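Local coordinates for RNA-binding protein with serine-rich domain 1 (Homo sapiens, PDB 4A8X), which binds RNA, acts in pre- and post-splicing mRNP complexes as an auxiliary component of the exon junction complex, and needs this RRM domain to form the ASAP complex, at residues A[20-25]-A[29-34]; A[66-71]-A[77-82]; A[12-17]-A[43-48]. All blocks are in the same frame, centred on the assembly; numbering follows the deposited sequence.

How the interactions relate
All three contacts belong to one RRM domain and meet in the core between its helices and its antiparallel sheet. Interaction 1 lies inside the loop closed by interaction 3, whereas interaction 2 follows both along the chain. The centres of interactions 1 and 2 are about 14 Å apart, yet Phe25 CZ comes within 4.0 Å of Ile77 CD1. Ile21 CD1 joins interaction 1 to interaction 3 at 3.7 Å from Leu12 CD1. The most distant centres, those of interactions 2 and 3, are about 17 Å apart, and Ile77 CG2 still touches Leu12 CD2 at 4.1 Å. Residues in each contact also meet chains of other proteins.

Interaction 1: A[20-25]-A[29-34]; sequences HIMEIF and GKIKMI
In the helix-to-strand step that follows the first strand of the RRM fold, Ile31 and Ile34 of strand 31-39 reach across to Met22 and its neighbours on helix 18-26. The helix runs into the strand through a tight reversal, and the two short segments lie nearly antiparallel at 153°, their axes 10.3 Å apart at closest approach. Gly29 turns the chain out of the helix with a positive phi of 159°.

The contact is apolar and rests on two methyl tips. Ile31 CD1 points at the last helical turn, lying 3.9 Å from Phe25 CB and at the same separation from Met22 O. Ile31 holds its CG1 arm extended (chi2 -178°), which carries CD1 to the helix backbone. Met22 comes alongside from the outer flank, its chain bent at chi2, and its SD passes 4.0 Å from Ile31 CD1 as the two side chains run past each other in opposite directions. Ile34 CD1 packs nearer the helix N-terminus, 3.9 Å from Met22 CA, and touches Ile21 CG2 at 4.2 Å where those side chains cross.

Lys32 and Met33 both face Glu53 in a classic beta bulge. The extra residue helps explain how Ile31 and Ile34, three positions apart, can both turn toward the helix. The Phe25 ring swings away from the strand and presents an edge to Ile21 O.

Toward the core, Ile21 and Ile31 rest on Val52 of strand 46-54, and Ile31 also reaches Phe54. Phe25 and Ile24 pack on Ile72 of strand 71-72 and on Met67 of helix 57-67. On another face of the helix, His20 and Glu23 hydrogen-bond to the backbone of a chain of another protein, so helix 18-26 lies between strand 31-39 and that partner.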
loop_
_atom_site.group_PDB
_atom_site.type_symbol
_atom_site.label_atom_id
_atom_site.label_comp_id
_atom_site.label_asym_id
_atom_site.label_seq_id
_atom_site.Cartn_x
_atom_site.Cartn_y
_atom_site.Cartn_z
ATOM N N HIS A 20 2.872 9.485 -8.208
ATOM C CA HIS A 20 1.511 9.214 -7.793
ATOM C C HIS A 20 0.941 10.503 -7.196
ATOM O O HIS A 20 -0.194 10.872 -7.467
ATOM C CB HIS A 20 1.450 8.136 -6.693
ATOM C CG HIS A 20 1.645 6.724 -7.184
ATOM N ND1 HIS A 20 2.250 5.766 -6.418
ATOM C CD2 HIS A 20 1.301 6.121 -8.347
ATOM C CE1 HIS A 20 2.276 4.619 -7.084
ATOM N NE2 HIS A 20 1.690 4.811 -8.255
ATOM N N ILE A 21 1.748 11.180 -6.393
ATOM C CA ILE A 21 1.302 12.391 -5.707
ATOM C C ILE A 21 1.047 13.488 -6.734
ATOM O O ILE A 21 0.071 14.231 -6.626
ATOM C CB ILE A 21 2.351 12.861 -4.666
ATOM C CG1 ILE A 21 2.408 11.866 -3.465
ATOM C CG2 ILE A 21 2.021 14.266 -4.178
ATOM C CD1 ILE A 21 1.107 11.742 -2.712
ATOM N N MET A 22 1.922 13.592 -7.732
ATOM C CA MET A 22 1.762 14.584 -8.805
ATOM C C MET A 22 0.451 14.324 -9.537
ATOM O O MET A 22 -0.357 15.245 -9.749
ATOM C CB MET A 22 2.952 14.488 -9.788
ATOM C CG MET A 22 2.839 15.428 -11.047
ATOM S SD MET A 22 2.840 17.217 -10.644
ATOM C CE MET A 22 2.571 17.920 -12.286
ATOM N N GLU A 23 0.238 13.069 -9.933
ATOM C CA GLU A 23 -0.967 12.678 -10.659
ATOM C C GLU A 23 -2.254 12.928 -9.832
ATOM O O GLU A 23 -3.237 13.504 -10.327
ATOM C CB GLU A 23 -0.868 11.211 -11.086
ATOM C CG GLU A 23 -2.065 10.722 -11.820
ATOM C CD GLU A 23 -1.956 9.272 -12.257
ATOM O OE1 GLU A 23 -0.864 8.687 -12.202
ATOM O OE2 GLU A 23 -2.984 8.738 -12.674
ATOM N N ILE A 24 -2.251 12.527 -8.560
ATOM C CA ILE A 24 -3.450 12.614 -7.765
ATOM C C ILE A 24 -3.810 14.092 -7.458
ATOM O O ILE A 24 -4.954 14.506 -7.604
ATOM C CB ILE A 24 -3.267 11.797 -6.440
ATOM C CG1 ILE A 24 -3.323 10.291 -6.743
ATOM C CG2 ILE A 24 -4.295 12.190 -5.421
ATOM C CD1 ILE A 24 -2.815 9.412 -5.567
ATOM N N PHE A 25 -2.846 14.870 -7.009
ATOM C CA PHE A 25 -3.143 16.207 -6.513
ATOM C C PHE A 25 -3.283 17.243 -7.635
ATOM O O PHE A 25 -3.876 18.317 -7.459
ATOM C CB PHE A 25 -2.120 16.576 -5.446
ATOM C CG PHE A 25 -2.457 15.939 -4.127
ATOM C CD1 PHE A 25 -3.329 16.554 -3.272
ATOM C CD2 PHE A 25 -1.974 14.673 -3.802
ATOM C CE1 PHE A 25 -3.713 15.933 -2.065
ATOM C CE2 PHE A 25 -2.358 14.049 -2.610
ATOM C CZ PHE A 25 -3.236 14.703 -1.744
ATOM N N GLY A 29 -5.483 21.259 -8.989
ATOM C CA GLY A 29 -4.893 22.507 -9.424
ATOM C C GLY A 29 -3.513 22.288 -9.981
ATOM O O GLY A 29 -3.038 21.164 -10.048
ATOM N N LYS A 30 -2.877 23.378 -10.376
ATOM C CA LYS A 30 -1.539 23.349 -10.926
ATOM C C LYS A 30 -0.510 23.309 -9.802
ATOM O O LYS A 30 -0.483 24.183 -8.945
ATOM C CB LYS A 30 -1.279 24.616 -11.735
ATOM C CG LYS A 30 -0.015 24.561 -12.541
ATOM C CD LYS A 30 -0.144 23.586 -13.704
ATOM C CE LYS A 30 1.178 23.451 -14.471
ATOM N NZ LYS A 30 1.072 22.541 -15.668
ATOM N N ILE A 31 0.351 22.310 -9.848
ATOM C CA ILE A 31 1.350 22.115 -8.815
ATOM C C ILE A 31 2.634 22.822 -9.237
ATOM O O ILE A 31 3.138 22.624 -10.344
ATOM C CB ILE A 31 1.614 20.628 -8.571
ATOM C CG1 ILE A 31 0.329 19.967 -8.040
ATOM C CG2 ILE A 31 2.735 20.485 -7.579
ATOM C CD1 ILE A 31 0.441 18.522 -7.721
ATOM N N LYS A 32 3.141 23.671 -8.356
ATOM C CA LYS A 32 4.347 24.446 -8.628
ATOM C C LYS A 32 5.597 23.816 -8.024
ATOM O O LYS A 32 6.704 24.072 -8.493
ATOM C CB LYS A 32 4.156 25.851 -8.068
ATOM C CG LYS A 32 5.420 26.668 -8.018
ATOM C CD LYS A 32 5.159 28.076 -7.470
ATOM C CE LYS A 32 6.285 29.027 -7.858
ATOM N NZ LYS A 32 5.839 30.454 -7.837
ATOM N N MET A 33 5.435 23.013 -6.970
ATOM C CA MET A 33 6.573 22.329 -6.347
ATOM C C MET A 33 6.096 21.138 -5.521
ATOM O O MET A 33 5.007 21.195 -4.938
ATOM C CB MET A 33 7.343 23.298 -5.448
ATOM C CG MET A 33 8.708 22.792 -5.028
ATOM S SD MET A 33 10.055 23.314 -6.151
ATOM C CE MET A 33 9.805 25.088 -6.296
ATOM N N ILE A 34 6.885 20.053 -5.517
ATOM C CA ILE A 34 6.657 18.920 -4.627
ATOM C C ILE A 34 7.934 18.558 -3.867
ATOM O O ILE A 34 9.050 18.617 -4.411
ATOM C CB ILE A 34 6.191 17.662 -5.377
ATOM C CG1 ILE A 34 4.944 17.962 -6.216
ATOM C CG2 ILE A 34 5.869 16.554 -4.385
ATOM C CD1 ILE A 34 4.251 16.724 -6.728
#

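Interaction 2: A[66-71]-A[77-82]; sequences HMDGGQ and ITATAV
Met67 to Gly70 form a type II beta turn that leads out of helix 57-67 and lies against Ile77, Thr78 and Ala79 in strand 75-82, the last strand of the RRM fold.

Two backbone hydrogen bonds pin the turn to Ile77. Gly69 N donates to Ile77 O over 3.0 Å, and Ile77 N donates in return to Gly70 O over 2.9 Å. The second bond is the straighter, with 165° at the hydrogen. The turn itself is closed by Gly70 N donating to Met67 O, while Gly69 takes the positive phi of its third position.

A third bond uses a side chain. With chi1 at 179°, Asp68 swings CG off its own nitrogen and brings OD1 across to the strand backbone, where it accepts from Ala79 N at 2.8 Å. The N-H meets OD1 on the anti side, 30° out of the carboxylate plane. OD1 is also only 3.2 Å from Ala79 O, a close approach of two acceptors that is probably somewhat repulsive.

Apolar packing fills in around these bonds. Ile77 CD1 lies 3.9 Å from Met67 CE, the two side chains crossing at an angle, and the same methyl touches Met67 O at 3.3 Å. Ala79 CB faces the backbone of Asp68, 3.7 Å from its CA.

Ile77 and Ala79 also pack on Ile9 of the adjacent strand 6-10, while Thr78 and Thr80 bond through their backbones to Gly10 and His8. Met67 and Ile77 both reach Ile72 of strand 71-72 and Phe25 of helix 18-26, where Met67 also meets Ile24. Next to the turn, Gln71 pairs antiparallel with a strand of another protein, extending the sheet beyond this chain.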
loop_
_atom_site.group_PDB
_atom_site.type_symbol
_atom_site.label_atom_id
_atom_site.label_comp_id
_atom_site.label_asym_id
_atom_site.label_seq_id
_atom_site.Cartn_x
_atom_site.Cartn_y
_atom_site.Cartn_z
ATOM N N HIS A 66 -11.131 18.074 -0.462
ATOM C CA HIS A 66 -11.370 16.726 -0.999
ATOM C C HIS A 66 -10.478 15.618 -0.442
ATOM O O HIS A 66 -10.831 14.446 -0.539
ATOM C CB HIS A 66 -11.255 16.733 -2.529
ATOM C CG HIS A 66 -12.311 17.563 -3.194
ATOM N ND1 HIS A 66 -12.392 18.927 -3.025
ATOM C CD2 HIS A 66 -13.352 17.217 -3.984
ATOM C CE1 HIS A 66 -13.435 19.393 -3.699
ATOM N NE2 HIS A 66 -14.029 18.376 -4.289
ATOM N N MET A 67 -9.322 15.948 0.116
ATOM C CA MET A 67 -8.360 14.885 0.435
ATOM C C MET A 67 -7.884 14.779 1.895
ATOM O O MET A 67 -7.207 13.819 2.240
ATOM C CB MET A 67 -7.151 14.976 -0.497
ATOM C CG MET A 67 -7.437 14.465 -1.907
ATOM S SD MET A 67 -7.983 12.724 -2.039
ATOM C CE MET A 67 -6.399 11.842 -1.960
ATOM N N ASP A 68 -8.241 15.721 2.762
ATOM C CA ASP A 68 -7.918 15.563 4.162
ATOM C C ASP A 68 -8.925 14.546 4.684
ATOM O O ASP A 68 -10.111 14.836 4.739
ATOM C CB ASP A 68 -8.034 16.851 4.946
ATOM C CG ASP A 68 -7.712 16.644 6.399
ATOM O OD1 ASP A 68 -6.739 15.924 6.728
ATOM O OD2 ASP A 68 -8.430 17.197 7.229
ATOM N N GLY A 69 -8.477 13.329 4.972
ATOM C CA GLY A 69 -9.422 12.249 5.228
ATOM C C GLY A 69 -9.756 11.389 4.032
ATOM O O GLY A 69 -10.533 10.432 4.153
ATOM N N GLY A 70 -9.171 11.716 2.873
ATOM C CA GLY A 70 -9.328 10.930 1.661
ATOM C C GLY A 70 -8.432 9.687 1.799
ATOM O O GLY A 70 -7.841 9.442 2.877
ATOM N N GLN A 71 -8.373 8.896 0.749
ATOM C CA GLN A 71 -7.615 7.640 0.765
ATOM C C GLN A 71 -6.634 7.550 -0.378
ATOM O O GLN A 71 -6.961 7.918 -1.497
ATOM C CB GLN A 71 -8.566 6.439 0.661
ATOM C CG GLN A 71 -9.517 6.303 1.834
ATOM C CD GLN A 71 -10.575 5.259 1.562
ATOM O OE1 GLN A 71 -10.290 4.067 1.579
ATOM N NE2 GLN A 71 -11.802 5.701 1.272
ATOM N N ILE A 77 -5.480 9.318 4.501
ATOM C CA ILE A 77 -4.355 10.279 4.562
ATOM C C ILE A 77 -4.812 11.568 5.256
ATOM O O ILE A 77 -6.003 11.788 5.450
ATOM C CB ILE A 77 -3.819 10.688 3.153
ATOM C CG1 ILE A 77 -4.922 11.383 2.356
ATOM C CG2 ILE A 77 -3.272 9.468 2.356
ATOM C CD1 ILE A 77 -4.382 12.325 1.298
ATOM N N THR A 78 -3.857 12.374 5.673
ATOM C CA THR A 78 -4.129 13.700 6.249
ATOM C C THR A 78 -3.669 14.760 5.230
ATOM O O THR A 78 -2.743 14.520 4.465
ATOM C CB THR A 78 -3.364 13.923 7.560
ATOM O OG1 THR A 78 -1.940 13.814 7.341
ATOM C CG2 THR A 78 -3.805 12.904 8.624
ATOM N N ALA A 79 -4.339 15.900 5.207
ATOM C CA ALA A 79 -3.938 17.013 4.347
ATOM C C ALA A 79 -4.107 18.299 5.145
ATOM O O ALA A 79 -5.180 18.558 5.701
ATOM C CB ALA A 79 -4.764 17.043 3.068
ATOM N N THR A 80 -3.034 19.072 5.275
ATOM C CA THR A 80 -3.105 20.253 6.128
ATOM C C THR A 80 -2.301 21.408 5.546
ATOM O O THR A 80 -1.228 21.221 4.968
ATOM C CB THR A 80 -2.592 19.963 7.570
ATOM O OG1 THR A 80 -1.183 20.092 7.586
ATOM C CG2 THR A 80 -2.925 18.559 8.013
ATOM N N ALA A 81 -2.800 22.619 5.726
ATOM C CA ALA A 81 -2.123 23.796 5.191
ATOM C C ALA A 81 -0.833 24.040 5.922
ATOM O O ALA A 81 -0.718 23.819 7.131
ATOM C CB ALA A 81 -3.018 25.054 5.313
ATOM N N VAL A 82 0.138 24.555 5.200
ATOM C CA VAL A 82 1.438 24.830 5.776
ATOM C C VAL A 82 1.937 26.198 5.404
ATOM O O VAL A 82 1.950 26.572 4.231
ATOM C CB VAL A 82 2.468 23.803 5.259
ATOM C CG1 VAL A 82 3.920 24.257 5.594
ATOM C CG2 VAL A 82 2.140 22.448 5.833
#

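Interaction 3: A[12-17]-A[43-48]; sequences LTRNVT and PHLSKG
Leu12 N donates to Gly48 O at 3.0 Å, a fairly straight bond (159° at the hydrogen) whose donor sits above the carbonyl plane, 41° out of it. The bond joins the end of RNP2 to the start of RNP1, the two RNP motifs of the RRM fold: Leu12 closes the first, and Lys47-Gly48 open the second. Gly48 has positive phi, and its CA lies 3.6 Å from Leu12 O in a CA-H...O contact.

After Leu12 the chain folds into a type I turn from Thr13 to Val16. Thr13 OG1 accepts from Asn15 N in an ST turn, and Ser46 OG accepts from Gly48 N in another. Leu12 CB lies against Gly48 O, while its side chain heads into the core toward Ile21 and Ile77.

Arg14 leaves the turn and bends at chi3 (-70°) to cross Leu45. Its CG touches Leu45 CD2 at 3.7 Å, and Leu45 CD1 covers one face of the guanidinium near the rim. In the plane of that group, NE and NH2 each donate to a water, and both waters donate on to Ser46 O. A third water joins Arg14 O to Ser46 N.

A fourth water ties the turn to Ser46: it accepts from Ser46 OG and donates to Val16 O and, at 2.7 Å, to Thr13 O.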
loop_
_atom_site.group_PDB
_atom_site.type_symbol
_atom_site.label_atom_id
_atom_site.label_comp_id
_atom_site.label_asym_id
_atom_site.label_seq_id
_atom_site.Cartn_x
_atom_site.Cartn_y
_atom_site.Cartn_z
ATOM N N LEU A 12 1.201 8.477 3.945
ATOM C CA LEU A 12 1.369 7.872 2.641
ATOM C C LEU A 12 1.958 6.489 2.849
ATOM O O LEU A 12 2.958 6.358 3.582
ATOM C CB LEU A 12 2.317 8.726 1.784
ATOM C CG LEU A 12 1.819 10.130 1.394
ATOM C CD1 LEU A 12 2.830 10.906 0.504
ATOM C CD2 LEU A 12 0.466 10.038 0.652
ATOM N N THR A 13 1.378 5.459 2.231
ATOM C CA THR A 13 1.993 4.144 2.299
ATOM C C THR A 13 3.355 4.087 1.610
ATOM O O THR A 13 3.707 4.971 0.810
ATOM C CB THR A 13 1.111 3.023 1.745
ATOM O OG1 THR A 13 1.211 3.005 0.340
ATOM C CG2 THR A 13 -0.339 3.169 2.192
ATOM N N ARG A 14 4.117 3.025 1.924
ATOM C CA ARG A 14 5.401 2.777 1.289
ATOM C C ARG A 14 5.310 2.459 -0.217
ATOM O O ARG A 14 6.317 2.418 -0.908
ATOM C CB ARG A 14 6.106 1.654 2.074
ATOM C CG ARG A 14 7.480 1.225 1.607
ATOM C CD ARG A 14 8.199 0.570 2.807
ATOM N NE ARG A 14 8.528 1.577 3.817
ATOM C CZ ARG A 14 8.869 1.307 5.072
ATOM N NH1 ARG A 14 8.920 0.049 5.515
ATOM N NH2 ARG A 14 9.160 2.302 5.892
ATOM N N ASN A 15 4.110 2.195 -0.743
ATOM C CA ASN A 15 3.952 2.035 -2.189
ATOM C C ASN A 15 3.863 3.396 -2.936
ATOM O O ASN A 15 4.012 3.443 -4.159
ATOM C CB ASN A 15 2.642 1.276 -2.537
ATOM C CG ASN A 15 2.685 -0.184 -2.210
ATOM O OD1 ASN A 15 3.712 -0.858 -2.365
ATOM N ND2 ASN A 15 1.554 -0.708 -1.762
ATOM N N VAL A 16 3.556 4.487 -2.229
ATOM C CA VAL A 16 3.231 5.759 -2.928
ATOM C C VAL A 16 4.492 6.483 -3.417
ATOM O O VAL A 16 5.391 6.765 -2.626
ATOM C CB VAL A 16 2.387 6.708 -2.009
ATOM C CG1 VAL A 16 2.101 8.050 -2.714
ATOM C CG2 VAL A 16 1.081 6.028 -1.591
ATOM N N THR A 17 4.533 6.774 -4.719
ATOM C CA THR A 17 5.649 7.465 -5.367
ATOM C C THR A 17 5.372 8.955 -5.509
ATOM O O THR A 17 4.224 9.394 -5.420
ATOM C CB THR A 17 5.917 6.924 -6.787
ATOM O OG1 THR A 17 4.797 7.185 -7.653
ATOM C CG2 THR A 17 6.214 5.401 -6.755
ATOM N N PRO A 43 17.326 5.242 0.506
ATOM C CA PRO A 43 16.800 6.258 -0.421
ATOM C C PRO A 43 15.667 5.801 -1.351
ATOM O O PRO A 43 14.990 6.651 -1.919
ATOM C CB PRO A 43 18.041 6.667 -1.239
ATOM C CG PRO A 43 19.007 5.550 -1.084
ATOM C CD PRO A 43 18.759 4.970 0.276
ATOM N N HIS A 44 15.467 4.500 -1.519
ATOM C CA HIS A 44 14.409 4.036 -2.409
ATOM C C HIS A 44 13.029 4.152 -1.744
ATOM O O HIS A 44 11.999 3.924 -2.389
ATOM C CB HIS A 44 14.684 2.601 -2.892
ATOM C CG HIS A 44 14.539 1.549 -1.832
ATOM N ND1 HIS A 44 15.533 1.252 -0.925
ATOM C CD2 HIS A 44 13.518 0.703 -1.560
ATOM C CE1 HIS A 44 15.123 0.280 -0.125
ATOM N NE2 HIS A 44 13.902 -0.067 -0.487
ATOM N N LEU A 45 13.035 4.508 -0.460
ATOM C CA LEU A 45 11.834 4.585 0.346
ATOM C C LEU A 45 11.564 6.017 0.782
ATOM O O LEU A 45 12.479 6.752 1.125
ATOM C CB LEU A 45 11.969 3.722 1.600
ATOM C CG LEU A 45 12.191 2.220 1.368
ATOM C CD1 LEU A 45 12.300 1.522 2.691
ATOM C CD2 LEU A 45 11.042 1.643 0.558
ATOM N N SER A 46 10.300 6.393 0.799
ATOM C CA SER A 46 9.912 7.720 1.279
ATOM C C SER A 46 9.792 7.689 2.795
ATOM O O SER A 46 9.833 6.612 3.404
ATOM C CB SER A 46 8.566 8.129 0.652
ATOM O OG SER A 46 7.505 7.544 1.396
ATOM N N LYS A 47 9.649 8.858 3.411
ATOM C CA LYS A 47 9.345 8.949 4.827
ATOM C C LYS A 47 7.844 8.960 5.129
ATOM O O LYS A 47 7.432 9.151 6.277
ATOM C CB LYS A 47 9.984 10.210 5.397
ATOM C CG LYS A 47 11.507 10.174 5.453
ATOM C CD LYS A 47 12.004 11.342 6.297
ATOM C CE LYS A 47 13.518 11.388 6.436
ATOM N NZ LYS A 47 14.165 12.032 5.246
ATOM N N GLY A 48 7.009 8.788 4.109
ATOM C CA GLY A 48 5.577 8.644 4.347
ATOM C C GLY A 48 4.794 9.948 4.326
ATOM O O GLY A 48 3.651 9.990 4.759
HETATM O O HOH W 1 5.801 6.366 -0.062
HETATM O O HOH W 2 8.174 4.390 2.878
HETATM O O HOH W 3 8.384 4.578 -0.366
HETATM O O HOH W 4 9.688 5.229 5.703
#